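Local coordinates for protein Epf (Streptococcus pyogenes, PDB 4ES8) that acts as a cell-surface adhesin, binding to cells through an N-terminal domain that contains a carbohydrate-binding module, at residues Ile85-Lys90 and Leu202-Lys207; Lys74-Lys79 and Tyr97-Lys102. All coordinates share one frame; numbering follows the deposited sequence. Where two conformers were deposited one is given.

Contact 1 (Ile85-Lys90 and Leu202-Lys207); sequences IAARYK and LDVEFK. With ACT (acetate ion), chain E.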
ATOM      1  N   ILE A  85       2.546  10.048  16.469  1.00  5.90           N
ATOM      2  CA  ILE A  85       1.671  11.152  16.101  1.00  5.96           C
ATOM      3  C   ILE A  85       0.480  11.092  17.053  1.00  8.32           C
ATOM      4  O   ILE A  85      -0.002   9.995  17.367  1.00  6.47           O
ATOM      5  CB  ILE A  85       1.309  11.071  14.598  1.00  8.26           C
ATOM      6  CG1 ILE A  85       0.672  12.360  14.110  1.00  8.14           C
ATOM      7  CG2 ILE A  85       0.461   9.814  14.230  1.00  8.35           C
ATOM      8  CD1 ILE A  85       0.673  12.438  12.589  1.00  8.13           C
ATOM      9  N   ALA A  86       0.097  12.244  17.614  1.00  6.69           N
ATOM     10  CA  ALA A  86      -0.912  12.250  18.665  1.00  6.45           C
ATOM     11  C   ALA A  86      -1.811  13.463  18.624  1.00  8.57           C
ATOM     12  O   ALA A  86      -1.400  14.530  18.144  1.00  7.15           O
ATOM     13  CB  ALA A  86      -0.206  12.213  20.027  1.00  7.86           C
ATOM     14  N   ALA A  87      -3.035  13.286  19.169  1.00  6.82           N
ATOM     15  CA  ALA A  87      -4.010  14.367  19.317  1.00  6.44           C
ATOM     16  C   ALA A  87      -4.405  14.510  20.766  1.00 10.09           C
ATOM     17  O   ALA A  87      -4.444  13.511  21.505  1.00  8.35           O
ATOM     18  CB  ALA A  87      -5.251  14.089  18.477  1.00  7.54           C
ATOM     19  N   ARG A  88      -4.711  15.747  21.163  1.00  6.47           N
ATOM     20  CA  ARG A  88      -5.177  16.090  22.503  1.00  6.56           C
ATOM     21  C   ARG A  88      -6.437  16.900  22.342  1.00 10.94           C
ATOM     22  O   ARG A  88      -6.431  17.889  21.596  1.00 10.08           O
ATOM     23  CB  ARG A  88      -4.119  16.880  23.287  1.00  9.34           C
ATOM     24  CG  ARG A  88      -4.681  17.542  24.552  1.00 10.36           C
ATOM     25  CD  ARG A  88      -3.583  18.107  25.440  1.00  9.64           C
ATOM     26  NE  ARG A  88      -2.782  17.036  26.006  1.00 10.12           N
ATOM     27  CZ  ARG A  88      -1.627  17.225  26.633  1.00 15.03           C
ATOM     28  NH1 ARG A  88      -1.175  18.460  26.852  1.00 13.75           N
ATOM     29  NH2 ARG A  88      -0.936  16.191  27.085  1.00 11.24           N
ATOM     30  N   TYR A  89      -7.515  16.476  22.994  1.00  7.27           N
ATOM     31  CA  TYR A  89      -8.796  17.217  22.996  1.00  6.17           C
ATOM     32  C   TYR A  89      -8.911  17.990  24.317  1.00 11.41           C
ATOM     33  O   TYR A  89      -8.738  17.406  25.399  1.00  9.26           O
ATOM     34  CB  TYR A  89      -9.988  16.273  22.823  1.00  7.04           C
ATOM     35  CG  TYR A  89      -9.975  15.535  21.511  1.00  7.01           C
ATOM     36  CD1 TYR A  89      -9.261  14.346  21.361  1.00  8.65           C
ATOM     37  CD2 TYR A  89     -10.640  16.045  20.396  1.00  7.58           C
ATOM     38  CE1 TYR A  89      -9.225  13.670  20.141  1.00  7.66           C
ATOM     39  CE2 TYR A  89     -10.624  15.371  19.180  1.00  8.44           C
ATOM     40  CZ  TYR A  89      -9.917  14.184  19.057  1.00  9.83           C
ATOM     41  OH  TYR A  89      -9.902  13.521  17.857  1.00  8.43           O
ATOM     42  N   LYS A  90      -9.129  19.304  24.231  1.00  9.79           N
ATOM     43  CA  LYS A  90      -9.228  20.158  25.415  1.00  8.96           C
ATOM     44  C   LYS A  90     -10.665  20.297  25.868  1.00 11.30           C
ATOM     45  O   LYS A  90     -11.586  20.062  25.098  1.00 10.63           O
ATOM     46  CB  LYS A  90      -8.638  21.565  25.119  1.00 10.40           C
ATOM     47  CG  LYS A  90      -7.216  21.548  24.538  1.00 12.72           C
ATOM     48  CD  LYS A  90      -6.157  21.140  25.554  1.00 13.29           C
ATOM     49  CE  LYS A  90      -5.935  22.208  26.616  1.00 13.73           C
ATOM     50  NZ  LYS A  90      -4.878  21.799  27.602  1.00 15.14           N
ATOM     51  N   LEU A 202      -7.702  15.042  26.853  1.00  7.37           N
ATOM     52  CA  LEU A 202      -7.872  13.658  26.407  1.00  6.21           C
ATOM     53  C   LEU A 202      -6.883  13.389  25.285  1.00  8.36           C
ATOM     54  O   LEU A 202      -7.010  13.990  24.209  1.00  7.69           O
ATOM     55  CB  LEU A 202      -9.314  13.395  25.927  1.00  6.18           C
ATOM     56  CG  LEU A 202     -10.446  13.709  26.913  1.00  8.95           C
ATOM     57  CD1 LEU A 202     -11.784  13.273  26.325  1.00  7.32           C
ATOM     58  CD2 LEU A 202     -10.228  13.023  28.308  1.00  9.90           C
ATOM     59  N   ASP A 203      -5.917  12.473  25.513  1.00  6.83           N
ATOM     60  CA  ASP A 203      -4.894  12.183  24.520  1.00  5.42           C
ATOM     61  C   ASP A 203      -5.040  10.841  23.828  1.00  8.02           C
ATOM     62  O   ASP A 203      -5.446   9.869  24.439  1.00  7.82           O
ATOM     63  CB  ASP A 203      -3.496  12.213  25.157  1.00  5.35           C
ATOM     64  CG  ASP A 203      -3.097  13.540  25.761  1.00  8.82           C
ATOM     65  OD1 ASP A 203      -3.802  14.543  25.509  1.00 10.04           O
ATOM     66  OD2 ASP A 203      -2.078  13.573  26.484  1.00 14.36           O
ATOM     67  N   VAL A 204      -4.656  10.791  22.547  1.00  7.03           N
ATOM     68  CA  VAL A 204      -4.652   9.548  21.757  1.00  6.03           C
ATOM     69  C   VAL A 204      -3.357   9.545  20.964  1.00  8.07           C
ATOM     70  O   VAL A 204      -3.009  10.579  20.384  1.00  6.63           O
ATOM     71  CB  VAL A 204      -5.925   9.348  20.884  1.00  8.22           C
ATOM     72  CG1 VAL A 204      -6.171  10.526  19.916  1.00  8.38           C
ATOM     73  CG2 VAL A 204      -5.868   8.007  20.134  1.00  8.24           C
ATOM     74  N   GLU A 205      -2.641   8.414  20.948  1.00  6.26           N
ATOM     75  CA  GLU A 205      -1.345   8.319  20.281  0.50  5.71           C
ATOM     76  C   GLU A 205      -1.264   7.099  19.376  1.00  8.53           C
ATOM     77  O   GLU A 205      -1.772   6.033  19.737  1.00  8.74           O
ATOM     78  CB  GLU A 205      -0.234   8.246  21.351  0.50  6.49           C
ATOM     79  CG  GLU A 205       1.183   8.164  20.811  0.50  9.12           C
ATOM     80  CD  GLU A 205       2.190   7.889  21.904  0.50 19.53           C
ATOM     81  OE1 GLU A 205       2.273   6.721  22.348  0.50 12.30           O
ATOM     82  OE2 GLU A 205       2.893   8.839  22.322  0.50 16.92           O
ATOM     83  N   PHE A 206      -0.581   7.258  18.231  1.00  5.62           N
ATOM     84  CA  PHE A 206      -0.323   6.198  17.268  1.00  5.49           C
ATOM     85  C   PHE A 206       1.159   6.181  16.986  1.00  8.31           C
ATOM     86  O   PHE A 206       1.761   7.260  16.918  1.00  7.90           O
ATOM     87  CB  PHE A 206      -1.087   6.446  15.953  1.00  7.10           C
ATOM     88  CG  PHE A 206      -2.506   6.914  16.153  1.00  7.88           C
ATOM     89  CD1 PHE A 206      -3.547   5.994  16.272  1.00  9.04           C
ATOM     90  CD2 PHE A 206      -2.805   8.280  16.207  1.00  7.02           C
ATOM     91  CE1 PHE A 206      -4.870   6.432  16.423  1.00  8.07           C
ATOM     92  CE2 PHE A 206      -4.134   8.720  16.342  1.00  7.66           C
ATOM     93  CZ  PHE A 206      -5.160   7.790  16.441  1.00  6.87           C
ATOM     94  N   LYS A 207       1.772   5.011  16.837  1.00  6.97           N
ATOM     95  CA  LYS A 207       3.219   5.056  16.612  1.00  6.54           C
ATOM     96  C   LYS A 207       3.759   3.870  15.847  1.00  9.04           C
ATOM     97  O   LYS A 207       3.059   2.874  15.659  1.00  8.35           O
ATOM     98  CB  LYS A 207       3.968   5.146  17.965  1.00 10.46           C
ATOM     99  CG  LYS A 207       3.675   4.000  18.917  1.00 13.75           C
ATOM    100  CD  LYS A 207       4.315   4.264  20.296  1.00 16.62           C
ATOM    101  CE  LYS A 207       3.836   3.245  21.295  1.00 30.88           C
ATOM    102  NZ  LYS A 207       4.628   3.285  22.557  1.00 34.45           N
TER
HETATM  103  C   ACT E 503      -1.520  22.123  26.269  1.00 26.59           C
HETATM  104  O   ACT E 503      -1.789  23.333  26.429  1.00 27.59           O
HETATM  105  OXT ACT E 503      -2.312  21.229  26.652  1.00 23.21           O
HETATM  106  CH3 ACT E 503      -0.138  21.780  25.732  1.00 26.30           C
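Arg88 and Asp203 face each other as a non-hydrogen-bonded pair of two antiparallel strands, 84-89 and 202-213, neighbours in one sheet of the beta-sandwich of the adhesin domain. The two side chains run side by side, and the guanidinium holds the carboxylate side-on with two nitrogens: Arg88 NE lies 2.7 Å from Asp203 OD1, and Arg88 NH2 2.9 Å from Asp203 OD2. Both oxygens offer their syn lone pairs, and the two planes are 15° apart, so this salt bridge is almost flat. Arg88 reaches it with CG anti to the backbone N (chi1 166°) and a bend at chi3 that turns NE toward the Asp203 carboxylate.

Beneath this pair the backbones are laced by six hydrogen bonds in the pairs Ile85-Phe206, Ala87-Val204 and Tyr89-Leu202; in the last of these Tyr89 N meets Leu202 O at 2.8 Å. On the face opposite Arg88, Ala87 CB packs 4.0 Å from Val204 CG1 and Ile85 CG2 rests 4.1 Å from Phe206 CB. These side chains, with Tyr89, turn to strands 97-105 and 186-194 of the other sheet, where Tyr89 OH bonds Ser192 and Val99 N.

Trp67 makes a cation-pi contact with Arg88, and Asp201 a salt bridge with Lys90. At the guanidinium edge, Arg88 NH1 donates to OXT of an acetate, probably from the crystallisation liquor, at 3.0 Å, and Lys90 NZ lies 2.8 Å from the same OXT.

Contact 2 (Lys74-Lys79 and Tyr97-Lys102); sequences KDSYIK and YSVAFK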
ATOM      1  N   LYS A  74      -7.741  26.641  19.562  1.00 11.21           N
ATOM      2  CA  LYS A  74      -7.087  25.894  20.658  1.00 10.93           C
ATOM      3  C   LYS A  74      -8.008  24.817  21.305  1.00 14.26           C
ATOM      4  O   LYS A  74      -7.873  24.518  22.511  1.00 13.46           O
ATOM      5  CB  LYS A  74      -6.565  26.866  21.768  1.00 12.50           C
ATOM      6  CG  LYS A  74      -5.721  28.024  21.249  1.00 17.48           C
ATOM      7  CD  LYS A  74      -5.157  28.850  22.405  1.00 27.60           C
ATOM      8  CE  LYS A  74      -5.266  30.329  22.158  1.00 49.09           C
ATOM      9  NZ  LYS A  74      -4.722  31.109  23.306  1.00 58.17           N
ATOM     10  N   ASP A  75      -8.888  24.189  20.505  1.00 10.32           N
ATOM     11  CA  ASP A  75      -9.757  23.105  20.984  1.00  9.98           C
ATOM     12  C   ASP A  75      -8.971  21.789  20.983  1.00 13.95           C
ATOM     13  O   ASP A  75      -9.045  21.023  21.947  1.00 15.30           O
ATOM     14  CB  ASP A  75     -11.047  22.978  20.151  1.00 11.58           C
ATOM     15  CG  ASP A  75     -10.892  23.063  18.640  1.00  9.75           C
ATOM     16  OD1 ASP A  75      -9.730  23.176  18.158  1.00 10.33           O
ATOM     17  OD2 ASP A  75     -11.925  23.012  17.936  1.00 14.14           O
ATOM     18  N   SER A  76      -8.169  21.562  19.942  1.00  8.91           N
ATOM     19  CA  SER A  76      -7.317  20.393  19.864  1.00  7.84           C
ATOM     20  C   SER A  76      -5.876  20.843  19.748  1.00 11.40           C
ATOM     21  O   SER A  76      -5.599  21.957  19.266  1.00 11.10           O
ATOM     22  CB  SER A  76      -7.711  19.500  18.681  1.00  9.25           C
ATOM     23  OG  SER A  76      -7.857  20.267  17.487  1.00  9.89           O
ATOM     24  N   TYR A  77      -4.961  20.017  20.263  1.00  6.83           N
ATOM     25  CA  TYR A  77      -3.529  20.169  20.081  1.00  6.43           C
ATOM     26  C   TYR A  77      -3.053  18.914  19.411  1.00  9.98           C
ATOM     27  O   TYR A  77      -3.663  17.854  19.594  1.00  9.24           O
ATOM     28  CB  TYR A  77      -2.792  20.359  21.437  1.00  7.17           C
ATOM     29  CG  TYR A  77      -2.970  21.728  22.061  1.00  8.38           C
ATOM     30  CD1 TYR A  77      -4.223  22.168  22.492  1.00 10.61           C
ATOM     31  CD2 TYR A  77      -1.875  22.558  22.284  1.00  9.76           C
ATOM     32  CE1 TYR A  77      -4.387  23.433  23.074  1.00 10.07           C
ATOM     33  CE2 TYR A  77      -2.024  23.811  22.882  1.00  9.95           C
ATOM     34  CZ  TYR A  77      -3.279  24.242  23.273  1.00 12.68           C
ATOM     35  OH  TYR A  77      -3.417  25.499  23.835  1.00 15.00           O
ATOM     36  N   ILE A  78      -1.955  19.004  18.667  1.00  7.60           N
ATOM     37  CA  ILE A  78      -1.395  17.851  17.952  1.00  6.57           C
ATOM     38  C   ILE A  78       0.105  17.778  18.210  1.00 10.03           C
ATOM     39  O   ILE A  78       0.742  18.810  18.467  1.00  9.98           O
ATOM     40  CB  ILE A  78      -1.725  17.941  16.450  1.00  8.33           C
ATOM     41  CG1 ILE A  78      -1.154  19.236  15.809  1.00  9.04           C
ATOM     42  CG2 ILE A  78      -3.270  17.792  16.247  1.00  8.25           C
ATOM     43  CD1 ILE A  78      -1.424  19.319  14.273  1.00  7.84           C
ATOM     44  N   LYS A  79       0.679  16.570  18.123  1.00  6.97           N
ATOM     45  CA  LYS A  79       2.110  16.404  18.420  1.00  6.53           C
ATOM     46  C   LYS A  79       2.688  15.313  17.565  1.00  9.31           C
ATOM     47  O   LYS A  79       2.077  14.240  17.421  1.00  8.62           O
ATOM     48  CB  LYS A  79       2.326  16.079  19.914  1.00  9.00           C
ATOM     49  CG  LYS A  79       3.786  15.908  20.343  1.00  9.83           C
ATOM     50  CD  LYS A  79       3.929  15.735  21.889  1.00 11.50           C
ATOM     51  CE  LYS A  79       3.251  14.497  22.461  1.00 13.91           C
ATOM     52  NZ  LYS A  79       3.880  13.224  21.998  1.00 13.59           N
ATOM     53  N   TYR A  97     -16.550  16.207  17.829  1.00  7.29           N
ATOM     54  CA  TYR A  97     -15.428  16.820  17.125  1.00  6.21           C
ATOM     55  C   TYR A  97     -14.399  15.751  16.826  1.00  9.19           C
ATOM     56  O   TYR A  97     -14.162  14.883  17.670  1.00  8.74           O
ATOM     57  CB  TYR A  97     -14.841  17.916  18.010  1.00  7.53           C
ATOM     58  CG  TYR A  97     -13.608  18.592  17.466  1.00  8.47           C
ATOM     59  CD1 TYR A  97     -13.705  19.573  16.486  1.00  9.34           C
ATOM     60  CD2 TYR A  97     -12.349  18.327  18.002  1.00  9.06           C
ATOM     61  CE1 TYR A  97     -12.575  20.244  16.023  1.00 10.12           C
ATOM     62  CE2 TYR A  97     -11.210  18.957  17.517  1.00  9.29           C
ATOM     63  CZ  TYR A  97     -11.329  19.925  16.532  1.00 12.60           C
ATOM     64  OH  TYR A  97     -10.223  20.601  16.075  1.00  8.94           O
ATOM     65  N   SER A  98     -13.778  15.821  15.646  1.00  6.52           N
ATOM     66  CA  SER A  98     -12.804  14.815  15.278  1.00  5.66           C
ATOM     67  C   SER A  98     -11.532  15.407  14.709  1.00  7.15           C
ATOM     68  O   SER A  98     -11.603  16.344  13.909  1.00  7.89           O
ATOM     69  CB  SER A  98     -13.405  13.851  14.250  1.00  6.51           C
ATOM     70  OG  SER A  98     -12.427  12.987  13.689  1.00  6.46           O
ATOM     71  N   VAL A  99     -10.382  14.818  15.089  1.00  6.09           N
ATOM     72  CA  VAL A  99      -9.069  15.147  14.507  1.00  6.44           C
ATOM     73  C   VAL A  99      -8.608  13.912  13.722  1.00  9.20           C
ATOM     74  O   VAL A  99      -8.730  12.787  14.214  1.00  9.07           O
ATOM     75  CB  VAL A  99      -8.030  15.548  15.587  1.00  9.26           C
ATOM     76  CG1 VAL A  99      -6.627  15.671  14.995  1.00  9.48           C
ATOM     77  CG2 VAL A  99      -8.440  16.843  16.281  1.00  9.43           C
ATOM     78  N   ALA A 100      -8.057  14.115  12.521  1.00  6.59           N
ATOM     79  CA  ALA A 100      -7.526  13.007  11.734  1.00  6.69           C
ATOM     80  C   ALA A 100      -6.149  13.355  11.254  1.00  7.96           C
ATOM     81  O   ALA A 100      -5.891  14.514  10.890  1.00  8.33           O
ATOM     82  CB  ALA A 100      -8.423  12.705  10.552  1.00  7.90           C
ATOM     83  N   PHE A 101      -5.284  12.346  11.195  1.00  4.39           N
ATOM     84  CA  PHE A 101      -3.960  12.488  10.607  1.00  3.47           C
ATOM     85  C   PHE A 101      -3.846  11.662   9.336  1.00  6.97           C
ATOM     86  O   PHE A 101      -4.465  10.601   9.222  1.00  6.80           O
ATOM     87  CB  PHE A 101      -2.881  12.016  11.593  1.00  4.66           C
ATOM     88  CG  PHE A 101      -2.936  12.767  12.903  1.00  6.14           C
ATOM     89  CD1 PHE A 101      -2.692  14.133  12.951  1.00  8.48           C
ATOM     90  CD2 PHE A 101      -3.203  12.098  14.095  1.00  7.26           C
ATOM     91  CE1 PHE A 101      -2.759  14.829  14.159  1.00  8.47           C
ATOM     92  CE2 PHE A 101      -3.258  12.791  15.297  1.00  9.17           C
ATOM     93  CZ  PHE A 101      -3.015  14.151  15.330  1.00  7.75           C
ATOM     94  N   LYS A 102      -3.023  12.117   8.389  1.00  5.36           N
ATOM     95  CA  LYS A 102      -2.690  11.306   7.233  1.00  4.80           C
ATOM     96  C   LYS A 102      -1.203  11.070   7.264  1.00  7.79           C
ATOM     97  O   LYS A 102      -0.417  12.033   7.244  1.00  8.01           O
ATOM     98  CB  LYS A 102      -3.119  11.968   5.901  1.00  7.99           C
ATOM     99  CG  LYS A 102      -4.591  11.748   5.596  1.00  7.18           C
ATOM    100  CD  LYS A 102      -4.942  12.268   4.188  1.00  8.00           C
ATOM    101  CE  LYS A 102      -6.219  11.662   3.692  1.00  8.74           C
ATOM    102  NZ  LYS A 102      -6.463  12.004   2.244  1.00  7.84           N
TER
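This is face-to-face packing between the two sheets of a beta-sandwich: strand 76-80 of one sheet lies across the buried interior from strand 97-105 of the other. The axes of segments 76-79 and 97-102 come within 9.2 Å and run nearly parallel, crossing at -17°.

At one end the contact is polar. Tyr97, with CG anti to its N (chi1 176°), extends its ring across the gap until OH meets Ser76 OG at 2.8 Å in a hydrogen bond; the serine oxygen lies at the ring edge, in its plane. The carboxylate of Asp75 crosses the phenol at about a right angle, its plane turned 42° from the ring, with Asp75 OD1 3.3 Å from Tyr97 OH. That same OD1 accepts Ser76 N from above the carboxylate plane and is also hydrogen-bonded to His70 ND1, while Ser76 OG has a second hydrogen bond, to His55 NE2.

Farther along, the meeting is apolar. Val99 CG2 sits 3.7 Å from Ser76 CB, and Ile78 CG2 comes to the edge of the Phe101 ring, 3.7 Å from CE1.

The hydroxyl pair and the Asp75 carboxylate thus cluster at one end, each tied to a histidine. His70 ND1 probably donates to the carboxylate, whereas the direction between the Ser76 and Tyr97 hydroxyls may follow the protonation of His55 NE2.

Contacts 1 and 2, whose centres are 8 Å apart, build neighbouring parts of one sandwich: contact 1 joins strands within a sheet, contact 2 joins that sheet to the opposing one. Segment 85-90 lies beside 74-79, with probable hydrogen bonds from Ala86 N to Lys79 O and from Arg88 N to Tyr77 O, both 2.8 Å. It also meets the far sheet, since Phe101 CZ comes 3.3 Å from Ala86 O and Tyr97 touches Tyr89. On the outer face Tyr77 forms a cation-pi contact with Lys90, near the acetate. That acetate belongs to contact 1 and does not by itself mark a carbohydrate site.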